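SAM-dependent methyltransferase (Exiguobacterium sibiricum 255-15, PDB 3D2L) probably transfers a methyl group from S-adenosylmethionine to an acceptor substrate, using a Rossmann-like class I methyltransferase domain. Local coordinates at residues I69-E72 / K73-T77; P203-Y206 / I207-L210. One frame throughout, in Å; residues are numbered along the deposited sequence.

Interaction 1: I69-E72 / K73-T77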
ATOM      1  N   ILE A  69       3.898 -15.293   4.311  1.00 32.92           N
ATOM      2  CA  ILE A  69       3.838 -15.590   2.875  1.00 31.23           C
ATOM      3  C   ILE A  69       4.917 -14.785   2.146  1.00 29.47           C
ATOM      4  O   ILE A  69       5.620 -15.320   1.316  1.00 30.28           O
ATOM      5  CB  ILE A  69       2.475 -15.247   2.295  1.00 35.05           C
ATOM      6  CG1 ILE A  69       1.349 -16.031   3.000  1.00 35.05           C
ATOM      7  CG2 ILE A  69       2.456 -15.533   0.812  1.00 38.20           C
ATOM      8  CD1 ILE A  69       1.500 -17.465   3.003  1.00 43.85           C
ATOM      9  N   ALA A  70       5.043 -13.502   2.475  1.00 28.04           N
ATOM     10  CA  ALA A  70       6.090 -12.619   1.924  1.00 29.95           C
ATOM     11  C   ALA A  70       7.468 -13.281   2.050  1.00 29.90           C
ATOM     12  O   ALA A  70       8.230 -13.427   1.056  1.00 29.18           O
ATOM     13  CB  ALA A  70       6.058 -11.241   2.612  1.00 27.70           C
ATOM     14  N   GLN A  71       7.766 -13.743   3.254  1.00 30.23           N
ATOM     15  CA  GLN A  71       9.061 -14.387   3.522  1.00 29.94           C
ATOM     16  C   GLN A  71       9.268 -15.670   2.749  1.00 29.48           C
ATOM     17  O   GLN A  71      10.334 -15.901   2.194  1.00 27.58           O
ATOM     18  CB  GLN A  71       9.201 -14.658   5.014  1.00 33.97           C
ATOM     19  CG  GLN A  71      10.461 -15.390   5.400  1.00 31.32           C
ATOM     20  CD  GLN A  71      10.503 -15.640   6.869  1.00 31.80           C
ATOM     21  OE1 GLN A  71      10.130 -14.760   7.657  1.00 35.28           O
ATOM     22  NE2 GLN A  71      10.931 -16.846   7.269  1.00 26.76           N
ATOM     23  N   GLU A  72       8.256 -16.532   2.722  1.00 32.47           N
ATOM     24  CA  GLU A  72       8.356 -17.772   1.973  1.00 32.66           C
ATOM     25  C   GLU A  72       8.624 -17.525   0.489  1.00 32.56           C
ATOM     26  O   GLU A  72       9.457 -18.194  -0.100  1.00 31.02           O
ATOM     27  CB  GLU A  72       7.137 -18.652   2.239  1.00 32.22           C
ATOM     28  CG  GLU A  72       7.226 -19.259   3.654  1.00 42.50           C
ATOM     29  CD  GLU A  72       6.074 -20.211   4.035  1.00 43.93           C
ATOM     30  OE1 GLU A  72       4.898 -19.909   3.726  1.00 55.83           O
ATOM     31  OE2 GLU A  72       6.367 -21.223   4.715  1.00 56.09           O
ATOM     32  N   LYS A  73       7.957 -16.525  -0.086  1.00 31.72           N
ATOM     33  CA  LYS A  73       8.168 -16.154  -1.470  1.00 31.63           C
ATOM     34  C   LYS A  73       9.585 -15.636  -1.690  1.00 32.66           C
ATOM     35  O   LYS A  73      10.226 -16.013  -2.673  1.00 31.23           O
ATOM     36  CB  LYS A  73       7.112 -15.125  -1.896  1.00 32.67           C
ATOM     37  CG  LYS A  73       5.713 -15.710  -1.924  1.00 32.45           C
ATOM     38  CD  LYS A  73       4.716 -14.744  -2.580  1.00 38.52           C
ATOM     39  CE  LYS A  73       4.552 -13.400  -1.891  1.00 34.91           C
ATOM     40  NZ  LYS A  73       3.767 -12.446  -2.761  1.00 32.92           N
ATOM     41  N   ALA A  74      10.090 -14.802  -0.763  1.00 28.36           N
ATOM     42  CA  ALA A  74      11.471 -14.304  -0.840  1.00 27.66           C
ATOM     43  C   ALA A  74      12.461 -15.474  -0.776  1.00 30.29           C
ATOM     44  O   ALA A  74      13.376 -15.587  -1.593  1.00 31.31           O
ATOM     45  CB  ALA A  74      11.772 -13.252   0.297  1.00 23.07           C
HETATM   46  N   MSE A  75      12.276 -16.375   0.180  1.00 29.09           N
HETATM   47  CA  MSE A  75      13.191 -17.520   0.277  1.00 31.00           C
HETATM   48  C   MSE A  75      13.146 -18.414  -0.973  1.00 29.51           C
HETATM   49  O   MSE A  75      14.170 -18.902  -1.442  1.00 29.82           O
HETATM   50  CB  MSE A  75      12.874 -18.384   1.510  1.00 31.30           C
HETATM   51  CG  MSE A  75      12.911 -17.656   2.867  1.00 31.48           C
HETATM   52 SE   MSE A  75      14.565 -16.708   3.268  0.75 37.33          SE
HETATM   53  CE  MSE A  75      15.757 -18.258   3.554  1.00 35.18           C
ATOM     54  N   GLU A  76      11.962 -18.632  -1.526  1.00 29.86           N
ATOM     55  CA  GLU A  76      11.860 -19.501  -2.708  1.00 33.22           C
ATOM     56  C   GLU A  76      12.479 -18.893  -3.979  1.00 31.91           C
ATOM     57  O   GLU A  76      12.754 -19.607  -4.936  1.00 30.10           O
ATOM     58  CB  GLU A  76      10.410 -19.918  -2.903  1.00 32.33           C
ATOM     59  CG  GLU A  76      10.005 -20.858  -1.760  1.00 39.05           C
ATOM     60  CD  GLU A  76       8.569 -21.347  -1.828  1.00 39.83           C
ATOM     61  OE1 GLU A  76       7.689 -20.614  -2.337  1.00 40.92           O
ATOM     62  OE2 GLU A  76       8.345 -22.463  -1.319  1.00 49.58           O
ATOM     63  N   THR A  77      12.724 -17.580  -3.972  1.00 28.79           N
ATOM     64  CA  THR A  77      13.325 -16.912  -5.126  1.00 30.84           C
ATOM     65  C   THR A  77      14.696 -16.359  -4.805  1.00 30.50           C
ATOM     66  O   THR A  77      15.229 -15.539  -5.531  1.00 30.07           O
ATOM     67  CB  THR A  77      12.388 -15.798  -5.673  1.00 32.29           C
ATOM     68  OG1 THR A  77      12.080 -14.897  -4.628  1.00 29.16           O
ATOM     69  CG2 THR A  77      11.085 -16.410  -6.190  1.00 28.47           C
TER

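Interaction 2: P203-Y206 / I207-L210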
ATOM      1  N   PRO A 203      -6.019  15.821  -2.306  1.00 31.41           N
ATOM      2  CA  PRO A 203      -4.551  15.886  -2.289  1.00 28.70           C
ATOM      3  C   PRO A 203      -3.954  17.046  -1.488  1.00 28.58           C
ATOM      4  O   PRO A 203      -2.937  16.889  -0.850  1.00 28.18           O
ATOM      5  CB  PRO A 203      -4.188  16.009  -3.769  1.00 30.86           C
ATOM      6  CG  PRO A 203      -5.332  15.399  -4.477  1.00 36.41           C
ATOM      7  CD  PRO A 203      -6.560  15.636  -3.667  1.00 32.70           C
ATOM      8  N   GLU A 204      -4.605  18.189  -1.512  1.00 26.82           N
ATOM      9  CA  GLU A 204      -4.148  19.350  -0.764  1.00 28.29           C
ATOM     10  C   GLU A 204      -4.043  19.079   0.743  1.00 26.95           C
ATOM     11  O   GLU A 204      -3.240  19.697   1.403  1.00 25.13           O
ATOM     12  CB  GLU A 204      -5.121  20.511  -0.963  1.00 28.76           C
ATOM     13  CG  GLU A 204      -5.192  21.032  -2.395  1.00 39.89           C
ATOM     14  CD  GLU A 204      -5.963  20.145  -3.397  1.00 49.06           C
ATOM     15  OE1 GLU A 204      -6.793  19.272  -3.003  1.00 35.91           O
ATOM     16  OE2 GLU A 204      -5.731  20.362  -4.613  1.00 60.99           O
ATOM     17  N   GLN A 205      -4.904  18.211   1.280  1.00 27.23           N
ATOM     18  CA  GLN A 205      -4.865  17.878   2.704  1.00 28.55           C
ATOM     19  C   GLN A 205      -3.611  17.081   3.001  1.00 28.99           C
ATOM     20  O   GLN A 205      -2.932  17.330   3.998  1.00 25.26           O
ATOM     21  CB  GLN A 205      -6.085  17.055   3.140  1.00 29.14           C
ATOM     22  CG  GLN A 205      -6.013  16.664   4.610  1.00 29.24           C
ATOM     23  CD  GLN A 205      -5.974  17.863   5.530  1.00 32.50           C
ATOM     24  OE1 GLN A 205      -7.013  18.368   5.911  1.00 31.98           O
ATOM     25  NE2 GLN A 205      -4.782  18.296   5.926  1.00 32.44           N
ATOM     26  N   TYR A 206      -3.298  16.127   2.122  1.00 27.65           N
ATOM     27  CA  TYR A 206      -2.074  15.355   2.264  1.00 25.19           C
ATOM     28  C   TYR A 206      -0.795  16.212   2.142  1.00 25.35           C
ATOM     29  O   TYR A 206       0.163  15.965   2.853  1.00 26.14           O
ATOM     30  CB  TYR A 206      -1.993  14.213   1.245  1.00 26.48           C
ATOM     31  CG  TYR A 206      -2.908  13.005   1.553  1.00 24.68           C
ATOM     32  CD1 TYR A 206      -2.598  12.118   2.590  1.00 27.09           C
ATOM     33  CD2 TYR A 206      -3.987  12.720   0.758  1.00 24.47           C
ATOM     34  CE1 TYR A 206      -3.403  11.013   2.863  1.00 22.92           C
ATOM     35  CE2 TYR A 206      -4.776  11.611   0.983  1.00 27.50           C
ATOM     36  CZ  TYR A 206      -4.487  10.756   2.042  1.00 26.69           C
ATOM     37  OH  TYR A 206      -5.279   9.668   2.274  1.00 27.13           O
ATOM     38  N   ILE A 207      -0.770  17.146   1.202  1.00 25.22           N
ATOM     39  CA  ILE A 207       0.357  18.092   0.999  1.00 25.70           C
ATOM     40  C   ILE A 207       0.568  18.884   2.284  1.00 26.78           C
ATOM     41  O   ILE A 207       1.676  19.048   2.721  1.00 25.50           O
ATOM     42  CB  ILE A 207       0.090  19.079  -0.181  1.00 26.29           C
ATOM     43  CG1 ILE A 207       0.100  18.348  -1.549  1.00 27.12           C
ATOM     44  CG2 ILE A 207       1.135  20.239  -0.198  1.00 24.57           C
ATOM     45  CD1 ILE A 207      -0.621  19.162  -2.726  1.00 24.09           C
ATOM     46  N   THR A 208      -0.508  19.366   2.901  1.00 23.57           N
ATOM     47  CA  THR A 208      -0.380  20.120   4.159  1.00 26.94           C
ATOM     48  C   THR A 208       0.251  19.319   5.276  1.00 25.42           C
ATOM     49  O   THR A 208       1.109  19.800   5.991  1.00 25.87           O
ATOM     50  CB  THR A 208      -1.769  20.626   4.623  1.00 25.45           C
ATOM     51  OG1 THR A 208      -2.230  21.570   3.662  1.00 31.43           O
ATOM     52  CG2 THR A 208      -1.667  21.309   5.972  1.00 32.19           C
ATOM     53  N   TRP A 209      -0.209  18.089   5.446  1.00 25.74           N
ATOM     54  CA  TRP A 209       0.329  17.200   6.447  1.00 23.07           C
ATOM     55  C   TRP A 209       1.761  16.872   6.184  1.00 23.55           C
ATOM     56  O   TRP A 209       2.548  16.812   7.122  1.00 24.13           O
ATOM     57  CB  TRP A 209      -0.502  15.903   6.536  1.00 23.87           C
ATOM     58  CG  TRP A 209      -1.902  16.067   7.122  1.00 22.37           C
ATOM     59  CD1 TRP A 209      -2.301  16.987   8.046  1.00 28.42           C
ATOM     60  CD2 TRP A 209      -3.035  15.236   6.874  1.00 24.99           C
ATOM     61  NE1 TRP A 209      -3.631  16.800   8.357  1.00 23.46           N
ATOM     62  CE2 TRP A 209      -4.095  15.721   7.659  1.00 27.19           C
ATOM     63  CE3 TRP A 209      -3.265  14.143   6.029  1.00 24.37           C
ATOM     64  CZ2 TRP A 209      -5.360  15.153   7.620  1.00 29.68           C
ATOM     65  CZ3 TRP A 209      -4.495  13.566   6.013  1.00 29.76           C
ATOM     66  CH2 TRP A 209      -5.527  14.052   6.807  1.00 26.94           C
ATOM     67  N   LEU A 210       2.113  16.617   4.925  1.00 23.19           N
ATOM     68  CA  LEU A 210       3.509  16.374   4.569  1.00 23.18           C
ATOM     69  C   LEU A 210       4.404  17.548   4.977  1.00 24.54           C
ATOM     70  O   LEU A 210       5.439  17.337   5.576  1.00 27.44           O
ATOM     71  CB  LEU A 210       3.675  16.074   3.084  1.00 24.45           C
ATOM     72  CG  LEU A 210       3.231  14.659   2.662  1.00 25.55           C
ATOM     73  CD1 LEU A 210       3.037  14.577   1.130  1.00 22.88           C
ATOM     74  CD2 LEU A 210       4.192  13.565   3.230  1.00 26.35           C
TER

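Interaction 1: I69-E72 / K73-T77
Ile-69 and Lys-73 sit one turn apart late in helix 64-76, the crossover helix of the beta-alpha-beta unit that joins strands 56-61 and 82-85 in the Rossmann-like methyltransferase domain. The backbone holds these turns by four successive i to i+4 hydrogen bonds. Lys-73 N reaches Ile-69 O at 3.0 Å, and the backbone N of Met-75, a selenomethionine in the crystal, reaches Gln-71 O at 2.8 Å with an N-H...O angle of 170°. Glu-76 N donates to Glu-72 O at 2.9 Å.

Lys-73 makes the main aliphatic contact: its CG starts beside the backbone N and passes close over Ile-69 O, and the chain then bends at chi3 (-61°), which brings Lys-73 CE to 4.0 Å from the Ile-69 CG2 methyl. Beyond that, NZ forms a salt bridge with Asp-12 of helix 9-14, a helix that Ile-69 also touches. On another side of the helix, Gln-71 and Met-75 run alongside each other in the same direction, CG to CG 4.2 Å. The small Ala-70 and Ala-74 both rest on Phe-83 of strand 82-85, so this flank packs closely on the sheet.

Glu-72 and Glu-76 would carry like charges if both are ionised, but Glu-72 OE2 and Glu-76 OE2 stay 6.5 Å apart. Glu-72 OE1 is hydrogen-bonded by Gln-6. The Thr-77 side chain folds back on the preceding turn: its OG1, also hydrogen-bonded to Arg-79, donates to Lys-73 O at 2.9 Å.

Interaction 2: P203-Y206 / I207-L210
Gln-205 sets its CG anti to the backbone N (chi1 178°) and then bends at chi2, which lays its side chain over one face of the Trp-209 indole, whose CG is anti to its own carbonyl carbon. The two meet one turn apart on helix 203-212, an amphipathic helix packed against the mixed sheet of the Rossmann-like fold. Gln-205 CG makes a CH-pi contact, 3.5 Å from the centroid of the Trp-209 six-membered ring and almost on its normal. The amide follows nearly flat, its plane 17° from that of the indole, with NE2 over the rim of the same face.

Tyr-206 meets Trp-209 differently. The indole turns an edge toward the tyrosine face in an offset edge-to-face pair, planes at 88° and centroids 5.8 Å apart. The tryptophan continues onto Val-116 and Phe-120 of helix 113-126, while Ile-207 and Leu-210 press on Phe-238 of strand 235-242.

Beneath these side chains run regular i to i+4 bonds, such as Ile-207 N to Pro-203 O at 3.0 Å. The Leu-210 N bond to Tyr-206 O measures 2.9 Å, and Leu-210 CG packs 3.3 Å from that same oxygen.

In the fold
Interactions 1 and 2 are both local contacts, three or four residues apart, each within a single helix, on opposite sides of the chain's centre, with nearest atoms about 24 Å apart. They share no element, but both helices pack on the seven-stranded mixed sheet, near its two ends: helix 64-76 against edge strand 82-85, helix 203-212 against edge strand 215-222 and the next two strands inward, 235-242 and 131-138. Each contact is partly buried. Interaction 1 has small alanines inward and a charged, exposed outer side, with its lysine tied to the N-terminal helix 9-14. Interaction 2 is more aromatic and apolar, its rings and branched side chains filling the space between helix 113-126 and three strands.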